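Local coordinates for protein esterase D (Cellvibrio japonicus, PDB 2W87) that binds glucuronic acid through this calcium-containing family 35 carbohydrate-binding module, one part of a longer secreted enzyme that probably takes part in plant cell-wall degradation, at residues T54-Y59 and T96-V101; R58-G63 and P86-W91. One frame throughout, in Å; residues are numbered along the deposited sequence.

Contact 1 of 2, residues T54-Y59 and T96-V101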
loop_
_atom_site.group_PDB
_atom_site.type_symbol
_atom_site.label_atom_id
_atom_site.label_comp_id
_atom_site.label_asym_id
_atom_site.label_seq_id
_atom_site.Cartn_x
_atom_site.Cartn_y
_atom_site.Cartn_z
ATOM N N THR A 54 11.413 6.151 -0.174
ATOM C CA THR A 54 10.416 6.392 0.867
ATOM C C THR A 54 9.052 6.080 0.305
ATOM O O THR A 54 8.670 6.638 -0.718
ATOM C CB THR A 54 10.444 7.829 1.341
ATOM O OG1 THR A 54 11.746 8.117 1.855
ATOM C CG2 THR A 54 9.428 8.014 2.449
ATOM N N LEU A 55 8.345 5.164 0.964
ATOM C CA LEU A 55 6.994 4.792 0.576
ATOM C C LEU A 55 6.059 5.484 1.539
ATOM O O LEU A 55 6.275 5.410 2.747
ATOM C CB LEU A 55 6.777 3.280 0.684
ATOM C CG LEU A 55 7.665 2.389 -0.144
ATOM C CD1 LEU A 55 7.105 0.978 -0.188
ATOM C CD2 LEU A 55 7.800 2.901 -1.538
ATOM N N THR A 56 5.033 6.152 1.011
ATOM C CA THR A 56 4.037 6.794 1.830
ATOM C C THR A 56 2.684 6.187 1.476
ATOM O O THR A 56 2.245 6.246 0.327
ATOM C CB THR A 56 4.077 8.321 1.624
ATOM O OG1 THR A 56 5.355 8.825 2.057
ATOM C CG2 THR A 56 2.979 9.007 2.414
ATOM N N ILE A 57 2.057 5.568 2.471
ATOM C CA ILE A 57 0.760 4.915 2.312
ATOM C C ILE A 57 -0.309 5.761 2.952
ATOM O O ILE A 57 -0.229 6.047 4.148
ATOM C CB ILE A 57 0.792 3.543 3.023
ATOM C CG1 ILE A 57 1.851 2.644 2.383
ATOM C CG2 ILE A 57 -0.593 2.868 3.009
ATOM C CD1 ILE A 57 2.092 1.375 3.184
ATOM N N ARG A 58 -1.292 6.188 2.170
ATOM C CA ARG A 58 -2.402 6.979 2.693
ATOM C C ARG A 58 -3.581 6.045 2.975
ATOM O O ARG A 58 -3.957 5.231 2.125
ATOM C CB ARG A 58 -2.801 8.063 1.699
ATOM C CG ARG A 58 -3.749 9.082 2.282
ATOM C CD ARG A 58 -3.826 10.314 1.424
ATOM N NE ARG A 58 -4.629 11.373 2.048
ATOM C CZ ARG A 58 -5.912 11.587 1.800
ATOM N NH1 ARG A 58 -6.574 10.834 0.930
ATOM N NH2 ARG A 58 -6.537 12.571 2.433
ATOM N N TYR A 59 -4.154 6.151 4.163
ATOM C CA TYR A 59 -5.110 5.139 4.618
ATOM C C TYR A 59 -6.132 5.721 5.589
ATOM O O TYR A 59 -5.909 6.777 6.190
ATOM C CB TYR A 59 -4.391 3.970 5.280
ATOM C CG TYR A 59 -3.820 4.310 6.624
ATOM C CD1 TYR A 59 -4.516 4.012 7.805
ATOM C CD2 TYR A 59 -2.618 4.982 6.732
ATOM C CE1 TYR A 59 -3.993 4.375 9.056
ATOM C CE2 TYR A 59 -2.092 5.336 7.987
ATOM C CZ TYR A 59 -2.788 5.015 9.134
ATOM O OH TYR A 59 -2.275 5.388 10.380
ATOM N N THR A 96 -1.296 9.193 6.846
ATOM C CA THR A 96 -0.262 8.470 6.150
ATOM C C THR A 96 0.623 7.686 7.098
ATOM O O THR A 96 0.821 8.046 8.276
ATOM C CB THR A 96 0.630 9.376 5.286
ATOM O OG1 THR A 96 1.251 10.377 6.100
ATOM C CG2 THR A 96 -0.181 10.040 4.159
ATOM N N ALA A 97 1.167 6.604 6.563
ATOM C CA ALA A 97 2.241 5.881 7.218
ATOM C C ALA A 97 3.406 5.921 6.244
ATOM O O ALA A 97 3.216 5.836 5.041
ATOM C CB ALA A 97 1.842 4.446 7.532
ATOM N N THR A 98 4.620 6.053 6.758
ATOM C CA THR A 98 5.773 6.107 5.867
ATOM C C THR A 98 6.808 5.104 6.307
ATOM O O THR A 98 7.061 4.952 7.503
ATOM C CB THR A 98 6.400 7.516 5.795
ATOM O OG1 THR A 98 7.440 7.525 4.802
ATOM C CG2 THR A 98 6.971 7.916 7.154
ATOM N N ILE A 99 7.399 4.432 5.323
ATOM C CA ILE A 99 8.467 3.484 5.560
ATOM C C ILE A 99 9.530 3.650 4.466
ATOM O O ILE A 99 9.195 3.891 3.296
ATOM C CB ILE A 99 7.923 2.047 5.605
ATOM C CG1 ILE A 99 9.026 1.056 5.969
ATOM C CG2 ILE A 99 7.260 1.663 4.300
ATOM C CD1 ILE A 99 8.525 -0.124 6.697
ATOM N N ASP A 100 10.795 3.592 4.862
ATOM C CA ASP A 100 11.868 3.548 3.888
ATOM C C ASP A 100 12.157 2.091 3.528
ATOM O O ASP A 100 12.190 1.215 4.381
ATOM C CB ASP A 100 13.121 4.236 4.408
ATOM C CG ASP A 100 13.044 5.764 4.316
ATOM O OD1 ASP A 100 12.029 6.321 3.866
ATOM O OD2 ASP A 100 14.033 6.418 4.680
ATOM N N VAL A 101 12.360 1.832 2.243
ATOM C CA VAL A 101 12.567 0.474 1.783
ATOM C C VAL A 101 13.636 0.509 0.720
ATOM O O VAL A 101 13.828 1.530 0.077
ATOM C CB VAL A 101 11.317 -0.154 1.140
ATOM C CG1 VAL A 101 10.138 -0.121 2.095
ATOM C CG2 VAL A 101 10.965 0.536 -0.183
HETATM O O HOH W 1 0.234 6.585 10.442
#
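Leu55 pairs with Ile99 and Ile57 with Ala97 as antiparallel hydrogen-bonded pairs, the axes of the two short segments approaching to 4.6 Å, their N-to-C directions at 160°. Each pair closes a ring of two nearly straight N-H...O bonds, among them Ile57 N to Ala97 O at 2.8 Å. Thr54, Thr56 and Arg58 face Asp100, Thr98 and Thr96 in the non-hydrogen-bonded pairs that alternate with them, so one face of the ribbon is largely polar. There Thr54 OG1 donates to Asp100 OD1 at 2.7 Å, coming in from above the carboxylate plane rather than within it. Thr56 instead turns its methyl CG2 across the ribbon to Thr96 CB, 3.7 Å away, with CG2 anti to the backbone N and OG1 beside that N (chi1 -63°). The other face is apolar: Leu55 CG lies 3.8 Å from Val101 CG2, the two side chains crossing at about a right angle, and Ile99 CG2 packs on Leu55 CB. Tyr59 brings its ring edge-on to the backbone at Ala97 N, and a water bridges its OH to Thr96 O, to which the water donates. Strand 122-129 flanks Leu55 and Ile57, while Arg58 reaches Asp124, a calcium ligand, in a salt bridge. The pairing forms the outer edge of a four-stranded antiparallel sheet in the beta-sandwich fold characteristic of these carbohydrate-binding modules.

Contact 2 of 2, residues R58-G63 and P86-W91; sequences RYANGG and PTTGAW. With GCU (alpha-D-glucopyranuronic acid), chain E.
The glucuronic acid pocket gets one of its walls here, where Trp91 stands between the sugar and the backbone of Gly62. GCU C4 lies over one face of the indole, 3.7 Å above its plane and displaced toward the rim, and the nearest approach is that of GCU O6B to Trp91 CZ2, 3.5 Å. Against the opposite face rests the peptide chain: Gly62 CA sits 3.6 Å from the centroid of the five-membered ring, only 15° off the normal, a CH-pi contact, with Gly62 N also over this face. Glycine, lacking a side chain, lets the backbone come this close. The indole is thus sandwiched between protein and ligand, an aromatic platform of the kind widely used by carbohydrate-binding modules; His22 stacks on it as well, and His22, Arg67 and Asn122 hydrogen-bond the sugar. Behind the platform the two loops are laced together through Asn61. Asn61 N donates to Thr88 OG1 at 2.9 Å, and Asn61 O accepts from Thr88 N at 2.8 Å, the donor tilted 19° from the carbonyl plane. Thr88 OG1 sits between its own backbone N and carbonyl carbon (chi1 61°), which turns it toward Asn61 N; it is also hydrogen-bonded to Thr93 O. Each loop is braced from within, by an Asx turn in which Asn61 OD1 accepts from Gly63 N and by an ST turn in which Thr87 OG1 accepts from Gly89 N. At the strand end of the contact, Tyr59 OH meets Pro86 CD at 3.3 Å, and Pro86 O lies at the edge of the tyrosine ring, in its plane. A water links Tyr59 OH to Thr87 O, donating to the carbonyl.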
loop_
_atom_site.group_PDB
_atom_site.type_symbol
_atom_site.label_atom_id
_atom_site.label_comp_id
_atom_site.label_asym_id
_atom_site.label_seq_id
_atom_site.Cartn_x
_atom_site.Cartn_y
_atom_site.Cartn_z
ATOM N N ARG A 58 -1.292 6.188 2.170
ATOM C CA ARG A 58 -2.402 6.979 2.693
ATOM C C ARG A 58 -3.581 6.045 2.975
ATOM O O ARG A 58 -3.957 5.231 2.125
ATOM C CB ARG A 58 -2.801 8.063 1.699
ATOM C CG ARG A 58 -3.749 9.082 2.282
ATOM C CD ARG A 58 -3.826 10.314 1.424
ATOM N NE ARG A 58 -4.629 11.373 2.048
ATOM C CZ ARG A 58 -5.912 11.587 1.800
ATOM N NH1 ARG A 58 -6.574 10.834 0.930
ATOM N NH2 ARG A 58 -6.537 12.571 2.433
ATOM N N TYR A 59 -4.154 6.151 4.163
ATOM C CA TYR A 59 -5.110 5.139 4.618
ATOM C C TYR A 59 -6.132 5.721 5.589
ATOM O O TYR A 59 -5.909 6.777 6.190
ATOM C CB TYR A 59 -4.391 3.970 5.280
ATOM C CG TYR A 59 -3.820 4.310 6.624
ATOM C CD1 TYR A 59 -4.516 4.012 7.805
ATOM C CD2 TYR A 59 -2.618 4.982 6.732
ATOM C CE1 TYR A 59 -3.993 4.375 9.056
ATOM C CE2 TYR A 59 -2.092 5.336 7.987
ATOM C CZ TYR A 59 -2.788 5.015 9.134
ATOM O OH TYR A 59 -2.275 5.388 10.380
ATOM N N ALA A 60 -7.238 4.998 5.756
ATOM C CA ALA A 60 -8.256 5.324 6.751
ATOM C C ALA A 60 -8.530 4.072 7.551
ATOM O O ALA A 60 -8.668 3.013 6.981
ATOM C CB ALA A 60 -9.533 5.792 6.078
ATOM N N ASN A 61 -8.631 4.200 8.864
ATOM C CA ASN A 61 -8.893 3.073 9.738
ATOM C C ASN A 61 -9.924 3.523 10.757
ATOM O O ASN A 61 -9.570 4.122 11.755
ATOM C CB ASN A 61 -7.609 2.613 10.424
ATOM C CG ASN A 61 -7.814 1.437 11.343
ATOM O OD1 ASN A 61 -8.939 0.980 11.555
ATOM N ND2 ASN A 61 -6.715 0.937 11.909
ATOM N N GLY A 62 -11.193 3.236 10.476
ATOM C CA GLY A 62 -12.312 3.599 11.351
ATOM C C GLY A 62 -12.636 2.489 12.339
ATOM O O GLY A 62 -13.663 2.534 13.020
ATOM N N GLY A 63 -11.772 1.481 12.405
ATOM C CA GLY A 63 -11.937 0.399 13.363
ATOM C C GLY A 63 -11.400 0.838 14.700
ATOM O O GLY A 63 -10.976 1.980 14.843
ATOM N N PRO A 86 -2.335 2.573 12.783
ATOM C CA PRO A 86 -3.252 2.848 13.876
ATOM C C PRO A 86 -4.588 3.391 13.420
ATOM O O PRO A 86 -4.768 3.748 12.266
ATOM C CB PRO A 86 -2.479 3.873 14.744
ATOM C CG PRO A 86 -1.521 4.504 13.799
ATOM C CD PRO A 86 -1.176 3.479 12.774
ATOM N N THR A 87 -5.558 3.426 14.323
ATOM C CA THR A 87 -6.849 3.985 13.962
ATOM C C THR A 87 -6.685 5.446 13.539
ATOM O O THR A 87 -5.795 6.146 14.029
ATOM C CB THR A 87 -7.848 3.886 15.105
ATOM O OG1 THR A 87 -9.052 4.555 14.717
ATOM C CG2 THR A 87 -7.285 4.513 16.374
ATOM N N THR A 88 -7.532 5.890 12.611
ATOM C CA THR A 88 -7.584 7.300 12.200
ATOM C C THR A 88 -8.802 8.010 12.784
ATOM O O THR A 88 -8.941 9.228 12.630
ATOM C CB THR A 88 -7.643 7.441 10.674
ATOM O OG1 THR A 88 -8.831 6.806 10.184
ATOM C CG2 THR A 88 -6.418 6.799 10.027
ATOM N N GLY A 89 -9.687 7.250 13.427
ATOM C CA GLY A 89 -10.858 7.806 14.095
ATOM C C GLY A 89 -12.163 7.755 13.313
ATOM O O GLY A 89 -13.233 7.987 13.881
ATOM N N ALA A 90 -12.092 7.472 12.011
ATOM C CA ALA A 90 -13.261 7.388 11.166
ATOM C C ALA A 90 -12.836 6.884 9.794
ATOM O O ALA A 90 -11.700 7.081 9.401
ATOM C CB ALA A 90 -13.915 8.769 11.024
ATOM N N TRP A 91 -13.765 6.277 9.058
ATOM C CA TRP A 91 -13.462 5.831 7.699
ATOM C C TRP A 91 -13.306 6.997 6.718
ATOM O O TRP A 91 -12.871 6.823 5.573
ATOM C CB TRP A 91 -14.519 4.838 7.189
ATOM C CG TRP A 91 -14.536 3.594 7.973
ATOM C CD1 TRP A 91 -15.501 3.171 8.851
ATOM C CD2 TRP A 91 -13.500 2.596 8.010
ATOM N NE1 TRP A 91 -15.142 1.973 9.401
ATOM C CE2 TRP A 91 -13.922 1.591 8.906
ATOM C CE3 TRP A 91 -12.280 2.443 7.358
ATOM C CZ2 TRP A 91 -13.149 0.461 9.183
ATOM C CZ3 TRP A 91 -11.503 1.309 7.635
ATOM C CH2 TRP A 91 -11.940 0.331 8.528
HETATM C C1 GCU E . -16.853 -1.039 7.043
HETATM C C2 GCU E . -16.338 0.107 6.173
HETATM C C3 GCU E . -15.366 -0.450 5.137
HETATM C C4 GCU E . -14.202 -1.080 5.874
HETATM C C5 GCU E . -14.754 -2.166 6.810
HETATM C C6 GCU E . -13.663 -2.824 7.643
HETATM O O1 GCU E . -17.493 -1.962 6.162
HETATM O O2 GCU E . -17.428 0.719 5.503
HETATM O O3 GCU E . -14.893 0.579 4.266
HETATM O O4 GCU E . -13.256 -1.696 4.963
HETATM O O5 GCU E . -15.693 -1.597 7.721
HETATM O O6A GCU E . -12.659 -3.208 7.025
HETATM O O6B GCU E . -13.825 -2.955 8.881
HETATM O O HOH W 2 -3.736 6.997 12.244
#

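Overall arrangement
Both contacts start from strand 51-60, and their centres lie about 15 Å apart. Contact 1 uses the body of the strand, paired with strand 95-103 at the margin of the four-stranded sheet; contact 2 follows the same chain past the strand end into a loop. Along the sequence, segment 86-91 comes after strand 80-83 and just before strand 95-103, so this loop carries the chain from the other, six-stranded sheet, past the pocket, and into the edge strand of the four-stranded one. Arg58 and Tyr59 belong to both segments of strand 51-60, and Tyr59 touches partners in each contact. The module thus illustrates a common division of labour: a regular sheet as scaffold, with ligand recognition at its end, largely by loops.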